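Local structure of peroxiredoxin (Akkermansia muciniphila, 6KHX) at residues I37-P42 against V68-C73; Y41-T46 against N131-A136. The protein probably reduces hydrogen peroxide and organic hydroperoxides as a typical 2-Cys peroxiredoxin, using cysteine thiols. One frame throughout, in Å; residues are numbered along the deposited sequence.

Contact 1: residues I37-P42 against V68-C73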
ATOM      1  N   ILE B  37       4.028 -41.289  18.519  1.00 31.46           N
ATOM      2  CA  ILE B  37       5.243 -41.192  17.722  1.00 28.76           C
ATOM      3  C   ILE B  37       4.790 -41.092  16.271  1.00 30.20           C
ATOM      4  O   ILE B  37       4.257 -42.055  15.706  1.00 34.52           O
ATOM      5  CB  ILE B  37       6.179 -42.385  17.948  1.00 33.08           C
ATOM      6  CG1 ILE B  37       6.869 -42.271  19.307  1.00 28.79           C
ATOM      7  CG2 ILE B  37       7.230 -42.465  16.850  1.00 25.54           C
ATOM      8  CD1 ILE B  37       7.974 -41.255  19.332  1.00 30.75           C
ATOM      9  N   LEU B  38       4.958 -39.911  15.682  1.00 28.07           N
ATOM     10  CA  LEU B  38       4.534 -39.639  14.311  1.00 30.74           C
ATOM     11  C   LEU B  38       5.774 -39.538  13.434  1.00 28.19           C
ATOM     12  O   LEU B  38       6.646 -38.704  13.694  1.00 32.84           O
ATOM     13  CB  LEU B  38       3.717 -38.345  14.248  1.00 26.99           C
ATOM     14  CG  LEU B  38       3.319 -37.811  12.869  1.00 29.16           C
ATOM     15  CD1 LEU B  38       2.304 -38.741  12.221  1.00 29.88           C
ATOM     16  CD2 LEU B  38       2.771 -36.390  12.949  1.00 23.73           C
ATOM     17  N   PHE B  39       5.876 -40.388  12.413  1.00 25.71           N
ATOM     18  CA  PHE B  39       7.051 -40.340  11.551  1.00 28.11           C
ATOM     19  C   PHE B  39       6.656 -40.270  10.078  1.00 30.05           C
ATOM     20  O   PHE B  39       5.743 -40.967   9.621  1.00 25.32           O
ATOM     21  CB  PHE B  39       8.012 -41.531  11.814  1.00 27.28           C
ATOM     22  CG  PHE B  39       7.518 -42.858  11.317  1.00 28.08           C
ATOM     23  CD1 PHE B  39       6.629 -43.611  12.063  1.00 30.74           C
ATOM     24  CD2 PHE B  39       7.979 -43.371  10.116  1.00 28.38           C
ATOM     25  CE1 PHE B  39       6.183 -44.840  11.604  1.00 34.63           C
ATOM     26  CE2 PHE B  39       7.540 -44.603   9.654  1.00 33.38           C
ATOM     27  CZ  PHE B  39       6.641 -45.336  10.398  1.00 35.44           C
ATOM     28  N   PHE B  40       7.358 -39.401   9.353  1.00 28.77           N
ATOM     29  CA  PHE B  40       7.202 -39.179   7.923  1.00 31.04           C
ATOM     30  C   PHE B  40       8.354 -39.837   7.175  1.00 34.76           C
ATOM     31  O   PHE B  40       9.513 -39.749   7.610  1.00 37.98           O
ATOM     32  CB  PHE B  40       7.198 -37.677   7.596  1.00 26.48           C
ATOM     33  CG  PHE B  40       6.124 -36.888   8.298  1.00 28.61           C
ATOM     34  CD1 PHE B  40       6.273 -36.507   9.624  1.00 28.24           C
ATOM     35  CD2 PHE B  40       4.977 -36.500   7.622  1.00 31.39           C
ATOM     36  CE1 PHE B  40       5.292 -35.777  10.267  1.00 31.71           C
ATOM     37  CE2 PHE B  40       3.994 -35.763   8.257  1.00 31.99           C
ATOM     38  CZ  PHE B  40       4.150 -35.398   9.580  1.00 27.41           C
ATOM     39  N   TYR B  41       8.031 -40.433   6.029  1.00 29.30           N
ATOM     40  CA  TYR B  41       8.959 -40.999   5.060  1.00 32.93           C
ATOM     41  C   TYR B  41       8.579 -40.507   3.671  1.00 32.61           C
ATOM     42  O   TYR B  41       7.425 -40.138   3.433  1.00 33.39           O
ATOM     43  CB  TYR B  41       8.945 -42.535   5.099  1.00 26.65           C
ATOM     44  CG  TYR B  41       7.622 -43.153   4.721  1.00 28.51           C
ATOM     45  CD1 TYR B  41       6.598 -43.274   5.655  1.00 26.35           C
ATOM     46  CD2 TYR B  41       7.397 -43.625   3.434  1.00 27.87           C
ATOM     47  CE1 TYR B  41       5.384 -43.843   5.317  1.00 27.54           C
ATOM     48  CE2 TYR B  41       6.191 -44.196   3.085  1.00 26.20           C
ATOM     49  CZ  TYR B  41       5.186 -44.304   4.027  1.00 30.57           C
ATOM     50  OH  TYR B  41       3.977 -44.873   3.676  1.00 29.81           O
ATOM     51  N   PRO B  42       9.533 -40.506   2.713  1.00 33.61           N
ATOM     52  CA  PRO B  42       9.279 -39.849   1.416  1.00 31.72           C
ATOM     53  C   PRO B  42       8.349 -40.566   0.446  1.00 30.54           C
ATOM     54  O   PRO B  42       7.427 -39.937  -0.082  1.00 29.66           O
ATOM     55  CB  PRO B  42      10.686 -39.714   0.812  1.00 32.63           C
ATOM     56  CG  PRO B  42      11.509 -40.736   1.508  1.00 31.48           C
ATOM     57  CD  PRO B  42      10.961 -40.827   2.895  1.00 31.99           C
ATOM     58  N   VAL B  68       1.922 -45.536  23.755  1.00 39.18           N
ATOM     59  CA  VAL B  68       2.369 -44.742  22.622  1.00 33.64           C
ATOM     60  C   VAL B  68       1.736 -45.342  21.382  1.00 30.26           C
ATOM     61  O   VAL B  68       1.860 -46.546  21.134  1.00 31.86           O
ATOM     62  CB  VAL B  68       3.900 -44.716  22.498  1.00 34.66           C
ATOM     63  CG1 VAL B  68       4.303 -44.001  21.223  1.00 33.46           C
ATOM     64  CG2 VAL B  68       4.522 -44.049  23.712  1.00 31.82           C
ATOM     65  N   ALA B  69       1.016 -44.518  20.636  1.00 33.65           N
ATOM     66  CA  ALA B  69       0.498 -44.897  19.338  1.00 29.32           C
ATOM     67  C   ALA B  69       1.543 -44.550  18.289  1.00 32.08           C
ATOM     68  O   ALA B  69       2.084 -43.439  18.292  1.00 36.94           O
ATOM     69  CB  ALA B  69      -0.813 -44.170  19.055  1.00 22.37           C
ATOM     70  N   VAL B  70       1.840 -45.501  17.410  1.00 32.16           N
ATOM     71  CA  VAL B  70       2.794 -45.290  16.328  1.00 36.80           C
ATOM     72  C   VAL B  70       2.007 -44.969  15.065  1.00 39.02           C
ATOM     73  O   VAL B  70       1.098 -45.721  14.683  1.00 37.85           O
ATOM     74  CB  VAL B  70       3.692 -46.521  16.132  1.00 33.20           C
ATOM     75  CG1 VAL B  70       4.585 -46.341  14.919  1.00 38.13           C
ATOM     76  CG2 VAL B  70       4.512 -46.760  17.372  1.00 35.41           C
ATOM     77  N   VAL B  71       2.345 -43.850  14.420  1.00 30.72           N
ATOM     78  CA  VAL B  71       1.654 -43.398  13.218  1.00 31.04           C
ATOM     79  C   VAL B  71       2.705 -43.013  12.188  1.00 32.53           C
ATOM     80  O   VAL B  71       3.579 -42.184  12.472  1.00 32.74           O
ATOM     81  CB  VAL B  71       0.719 -42.204  13.495  1.00 31.34           C
ATOM     82  CG1 VAL B  71      -0.010 -41.788  12.226  1.00 24.96           C
ATOM     83  CG2 VAL B  71      -0.273 -42.516  14.604  1.00 21.49           C
ATOM     84  N   GLY B  72       2.626 -43.621  11.004  1.00 33.44           N
ATOM     85  CA  GLY B  72       3.454 -43.236   9.883  1.00 32.98           C
ATOM     86  C   GLY B  72       2.690 -42.375   8.891  1.00 32.72           C
ATOM     87  O   GLY B  72       1.464 -42.383   8.843  1.00 29.75           O
ATOM     88  N   CYS B  73       3.439 -41.644   8.069  1.00 31.61           N
ATOM     89  CA  CYS B  73       2.826 -40.726   7.125  1.00 28.57           C
ATOM     90  C   CYS B  73       3.771 -40.459   5.963  1.00 32.90           C
ATOM     91  O   CYS B  73       4.968 -40.230   6.164  1.00 30.25           O
ATOM     92  CB  CYS B  73       2.464 -39.404   7.809  1.00 31.13           C
ATOM     93  SG  CYS B  73       1.716 -38.195   6.705  1.00 35.44           S
TER

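Contact 2: residues Y41-T46 against N131-A136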
ATOM      1  N   TYR B  41       8.031 -40.433   6.029  1.00 29.30           N
ATOM      2  CA  TYR B  41       8.959 -40.999   5.060  1.00 32.93           C
ATOM      3  C   TYR B  41       8.579 -40.507   3.671  1.00 32.61           C
ATOM      4  O   TYR B  41       7.425 -40.138   3.433  1.00 33.39           O
ATOM      5  CB  TYR B  41       8.945 -42.535   5.099  1.00 26.65           C
ATOM      6  CG  TYR B  41       7.622 -43.153   4.721  1.00 28.51           C
ATOM      7  CD1 TYR B  41       6.598 -43.274   5.655  1.00 26.35           C
ATOM      8  CD2 TYR B  41       7.397 -43.625   3.434  1.00 27.87           C
ATOM      9  CE1 TYR B  41       5.384 -43.843   5.317  1.00 27.54           C
ATOM     10  CE2 TYR B  41       6.191 -44.196   3.085  1.00 26.20           C
ATOM     11  CZ  TYR B  41       5.186 -44.304   4.027  1.00 30.57           C
ATOM     12  OH  TYR B  41       3.977 -44.873   3.676  1.00 29.81           O
ATOM     13  N   PRO B  42       9.533 -40.506   2.713  1.00 33.61           N
ATOM     14  CA  PRO B  42       9.279 -39.849   1.416  1.00 31.72           C
ATOM     15  C   PRO B  42       8.349 -40.566   0.446  1.00 30.54           C
ATOM     16  O   PRO B  42       7.427 -39.937  -0.082  1.00 29.66           O
ATOM     17  CB  PRO B  42      10.686 -39.714   0.812  1.00 32.63           C
ATOM     18  CG  PRO B  42      11.509 -40.736   1.508  1.00 31.48           C
ATOM     19  CD  PRO B  42      10.961 -40.827   2.895  1.00 31.99           C
ATOM     20  N   LYS B  43       8.569 -41.852   0.176  1.00 38.13           N
ATOM     21  CA  LYS B  43       7.871 -42.495  -0.932  1.00 32.59           C
ATOM     22  C   LYS B  43       7.550 -43.949  -0.612  1.00 37.50           C
ATOM     23  O   LYS B  43       8.422 -44.689  -0.144  1.00 42.78           O
ATOM     24  CB  LYS B  43       8.729 -42.440  -2.200  1.00 35.77           C
ATOM     25  CG  LYS B  43       8.621 -41.167  -3.014  1.00 35.70           C
ATOM     26  CD  LYS B  43       9.563 -41.231  -4.203  1.00 33.09           C
ATOM     27  CE  LYS B  43       9.835 -39.856  -4.768  1.00 30.44           C
ATOM     28  NZ  LYS B  43      10.901 -39.896  -5.796  1.00 35.25           N
ATOM     29  N   ASP B  44       6.310 -44.355  -0.886  1.00 34.42           N
ATOM     30  CA  ASP B  44       5.959 -45.769  -0.900  1.00 34.23           C
ATOM     31  C   ASP B  44       6.744 -46.495  -1.990  1.00 35.64           C
ATOM     32  O   ASP B  44       7.114 -45.910  -3.010  1.00 32.55           O
ATOM     33  CB  ASP B  44       4.455 -45.961  -1.144  1.00 40.98           C
ATOM     34  CG  ASP B  44       3.600 -45.631   0.071  1.00 36.82           C
ATOM     35  OD1 ASP B  44       4.154 -45.282   1.132  1.00 33.43           O
ATOM     36  OD2 ASP B  44       2.362 -45.740  -0.038  1.00 36.35           O
ATOM     37  N   PHE B  45       6.984 -47.791  -1.762  1.00 35.61           N
ATOM     38  CA  PHE B  45       7.667 -48.679  -2.713  1.00 37.93           C
ATOM     39  C   PHE B  45       9.118 -48.273  -2.951  1.00 33.37           C
ATOM     40  O   PHE B  45       9.641 -48.441  -4.053  1.00 37.54           O
ATOM     41  CB  PHE B  45       6.931 -48.776  -4.053  1.00 36.43           C
ATOM     42  CG  PHE B  45       5.528 -49.270  -3.935  1.00 40.30           C
ATOM     43  CD1 PHE B  45       5.270 -50.617  -3.762  1.00 37.82           C
ATOM     44  CD2 PHE B  45       4.463 -48.389  -4.004  1.00 38.76           C
ATOM     45  CE1 PHE B  45       3.969 -51.079  -3.654  1.00 44.76           C
ATOM     46  CE2 PHE B  45       3.161 -48.845  -3.899  1.00 39.44           C
ATOM     47  CZ  PHE B  45       2.915 -50.192  -3.723  1.00 43.64           C
ATOM     48  N   THR B  46       9.780 -47.714  -1.942  1.00 38.16           N
ATOM     49  CA  THR B  46      11.204 -47.432  -2.086  1.00 41.40           C
ATOM     50  C   THR B  46      12.007 -48.364  -1.182  1.00 40.41           C
ATOM     51  O   THR B  46      11.685 -49.552  -1.081  1.00 42.72           O
ATOM     52  CB  THR B  46      11.520 -45.952  -1.813  1.00 43.02           C
ATOM     53  OG1 THR B  46      10.881 -45.513  -0.608  1.00 46.47           O
ATOM     54  CG2 THR B  46      11.046 -45.091  -2.971  1.00 37.79           C
ATOM     55  N   ASN B 131      11.394 -26.544  -7.325  1.00 56.51           N
ATOM     56  CA  ASN B 131      12.688 -27.196  -7.447  1.00 50.95           C
ATOM     57  C   ASN B 131      12.705 -28.396  -6.515  1.00 50.84           C
ATOM     58  O   ASN B 131      12.379 -28.274  -5.329  1.00 52.28           O
ATOM     59  CB  ASN B 131      13.831 -26.238  -7.116  1.00 61.19           C
ATOM     60  CG  ASN B 131      13.888 -25.052  -8.059  1.00 72.54           C
ATOM     61  OD1 ASN B 131      13.877 -25.214  -9.283  1.00 73.79           O
ATOM     62  ND2 ASN B 131      13.957 -23.850  -7.495  1.00 75.97           N
ATOM     63  N   GLY B 132      13.052 -29.547  -7.054  1.00 46.08           N
ATOM     64  CA  GLY B 132      13.037 -30.756  -6.269  1.00 36.78           C
ATOM     65  C   GLY B 132      11.652 -31.366  -6.194  1.00 40.64           C
ATOM     66  O   GLY B 132      10.728 -31.019  -6.933  1.00 43.96           O
ATOM     67  N   GLU B 133      11.524 -32.322  -5.286  1.00 37.18           N
ATOM     68  CA  GLU B 133      10.291 -33.063  -5.091  1.00 33.76           C
ATOM     69  C   GLU B 133       9.643 -32.628  -3.784  1.00 38.17           C
ATOM     70  O   GLU B 133      10.315 -32.547  -2.749  1.00 34.54           O
ATOM     71  CB  GLU B 133      10.567 -34.562  -5.067  1.00 35.05           C
ATOM     72  CG  GLU B 133      10.889 -35.154  -6.416  1.00 33.33           C
ATOM     73  CD  GLU B 133      11.163 -36.638  -6.323  1.00 37.48           C
ATOM     74  OE1 GLU B 133      12.144 -37.023  -5.651  1.00 45.22           O
ATOM     75  OE2 GLU B 133      10.396 -37.421  -6.914  1.00 44.48           O
ATOM     76  N   LEU B 134       8.342 -32.344  -3.832  1.00 37.63           N
ATOM     77  CA  LEU B 134       7.582 -32.032  -2.623  1.00 32.86           C
ATOM     78  C   LEU B 134       7.182 -33.354  -1.975  1.00 30.72           C
ATOM     79  O   LEU B 134       6.041 -33.815  -2.068  1.00 29.36           O
ATOM     80  CB  LEU B 134       6.372 -31.162  -2.948  1.00 29.16           C
ATOM     81  CG  LEU B 134       6.659 -29.801  -3.593  1.00 33.53           C
ATOM     82  CD1 LEU B 134       5.365 -29.132  -4.012  1.00 30.68           C
ATOM     83  CD2 LEU B 134       7.449 -28.893  -2.657  1.00 30.74           C
ATOM     84  N   ILE B 135       8.164 -33.979  -1.320  1.00 27.20           N
ATOM     85  CA  ILE B 135       7.970 -35.197  -0.543  1.00 28.15           C
ATOM     86  C   ILE B 135       8.567 -34.969   0.839  1.00 30.24           C
ATOM     87  O   ILE B 135       9.356 -34.047   1.055  1.00 28.91           O
ATOM     88  CB  ILE B 135       8.607 -36.441  -1.203  1.00 28.67           C
ATOM     89  CG1 ILE B 135      10.107 -36.237  -1.400  1.00 32.30           C
ATOM     90  CG2 ILE B 135       7.944 -36.751  -2.538  1.00 29.98           C
ATOM     91  CD1 ILE B 135      10.768 -37.375  -2.152  1.00 35.09           C
ATOM     92  N   ALA B 136       8.166 -35.817   1.783  1.00 31.32           N
ATOM     93  CA  ALA B 136       8.568 -35.645   3.175  1.00 30.64           C
ATOM     94  C   ALA B 136       9.943 -36.250   3.440  1.00 33.07           C
ATOM     95  O   ALA B 136      10.259 -37.348   2.971  1.00 26.63           O
ATOM     96  CB  ALA B 136       7.538 -36.278   4.110  1.00 26.81           C
TER
HETATM   97  O   HOH W   1       6.188 -37.783   1.160  1.00 29.57           O

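Contact 1: residues I37-P42 against V68-C73
Phe-39 holds CG between its backbone N and carbonyl carbon (chi1 72°), which folds the ring across toward the neighbouring strand and lays it over Gly-72. The CA of Gly-72 sits 3.9 Å from the centroid of the Phe-39 ring, a CH-pi contact over one face and displaced toward the rim; with no side chain on the glycine, the ring rests directly on backbone. At its edge, Phe-39 CE1 reaches Val-70 CG1 at 4.0 Å. Tyr-41 takes the same first torsion (chi1 63°), bringing CD1 within 3.5 Å of Cys-73 O, while its hydroxyl is bonded to Asp-44. Phe-40 and Cys-73 pair off on the reverse side of the sheet. There Cys-73 SG approaches Phe-40 CE2 obliquely at 3.7 Å, a sulfur-aromatic contact. Leu-38 shares this face and sets CD1 3.8 Å from Val-71 CG1. Ile-37 CG1 meets Val-68 CG1 at 3.6 Å on the face of Phe-39.

Beneath the side chains the backbones pair in parallel, their directions 18° apart. Ile-37, Phe-39 and Tyr-41 give their N-H groups in turn to the carbonyls of Ala-69, Val-71 and Cys-73, and Val-71 N returns a bond to Ile-37 O. The return bond from Cys-73 N to Phe-39 O, at 2.9 Å, is bent and weak.

These are central strands of the thioredoxin-like sheet, joined by a beta-alpha-beta crossover through helices 48-58 and 60-65. Helix 48-58 packs on the Phe-39 face, with Phe-56 stacked on that ring and Leu-53 beside it. Tyr-113 meets Phe-40 and Leu-38 on the other face, and strands 138-143 and 101-103 extend the sheet beyond 35-40 and 68-74 respectively.

Contact 2: residues Y41-T46 against N131-A136
Pro-42 and Ala-136 bring the two loops nearest to each other, their CA atoms 4.6 Å apart, and a single water joins the backbones by donating to Pro-42 O and accepting from Ala-136 N. Ala-136 O lies against the proline, 3.1 Å from Pro-42 CA, though the proline nitrogen has no hydrogen to offer it; Pro-42 CB also touches Ile-135 CD1 at 3.8 Å. With CG1 between the backbone N and carbonyl carbon (chi1 59°) and the chain extended to CD1, Ile-135 sets this methyl against both Pro-42 CB and, at 3.7 Å, Lys-43 CE. Extended beyond CG, the Lys-43 chain passes Ile-135 and crosses Glu-133 at about a right angle. Lys-43 NZ bonds Glu-133 OE2 at 2.8 Å on the syn side, 16° out of the carboxylate plane, and makes a weak bond to Glu-133 OE1. Glu-78 of the second subunit is the stronger partner of the same ammonium group, so two carboxylates from different chains share one charge. An alanine at Glu-133 removes one of them, and the ammonium group would probably be held less firmly, left to Glu-78 of the second subunit.

Pro-42 and Thr-46 match the Pro-x-x-x-Thr-x-x-Cys signature of peroxiredoxins, completed by Cys-49 on helix 48-58; in this family that cysteine is the peroxidatic one. The loop is braced internally: Thr-46 OG1 donates to Lys-43 O at 2.6 Å, the hydroxyl standing off the carbonyl plane. Tyr-41 OH likewise donates to the syn lone pair of Asp-44 OD1 at 2.6 Å, while Asp-44 OD2 is bonded to His-81. In the 131-136 loop, Leu-134 centres an inverse gamma turn, and Asn-106 of the second subunit bonds both Leu-134 N and Gly-132 O.

Overall arrangement
Contact 1 and contact 2 have centres 15 Å apart and share Tyr-41 and Pro-42, which lead from strand 35-40 toward helix 48-58. The chain runs from this common stretch through strand 68-74 and only much later reaches 131-136, which leads into strand 138-143, the antiparallel neighbour of 35-40. Contact 1 lies in the middle of the sheet, near the centre of the chain, and contact 2 lies farther out, beside the second subunit. Phe-40 CB and Ala-136 CB, 3.8 Å apart, join the two. The loop bearing the peroxiredoxin signature is therefore rooted in the core on one side and reaches the subunit interface on the other.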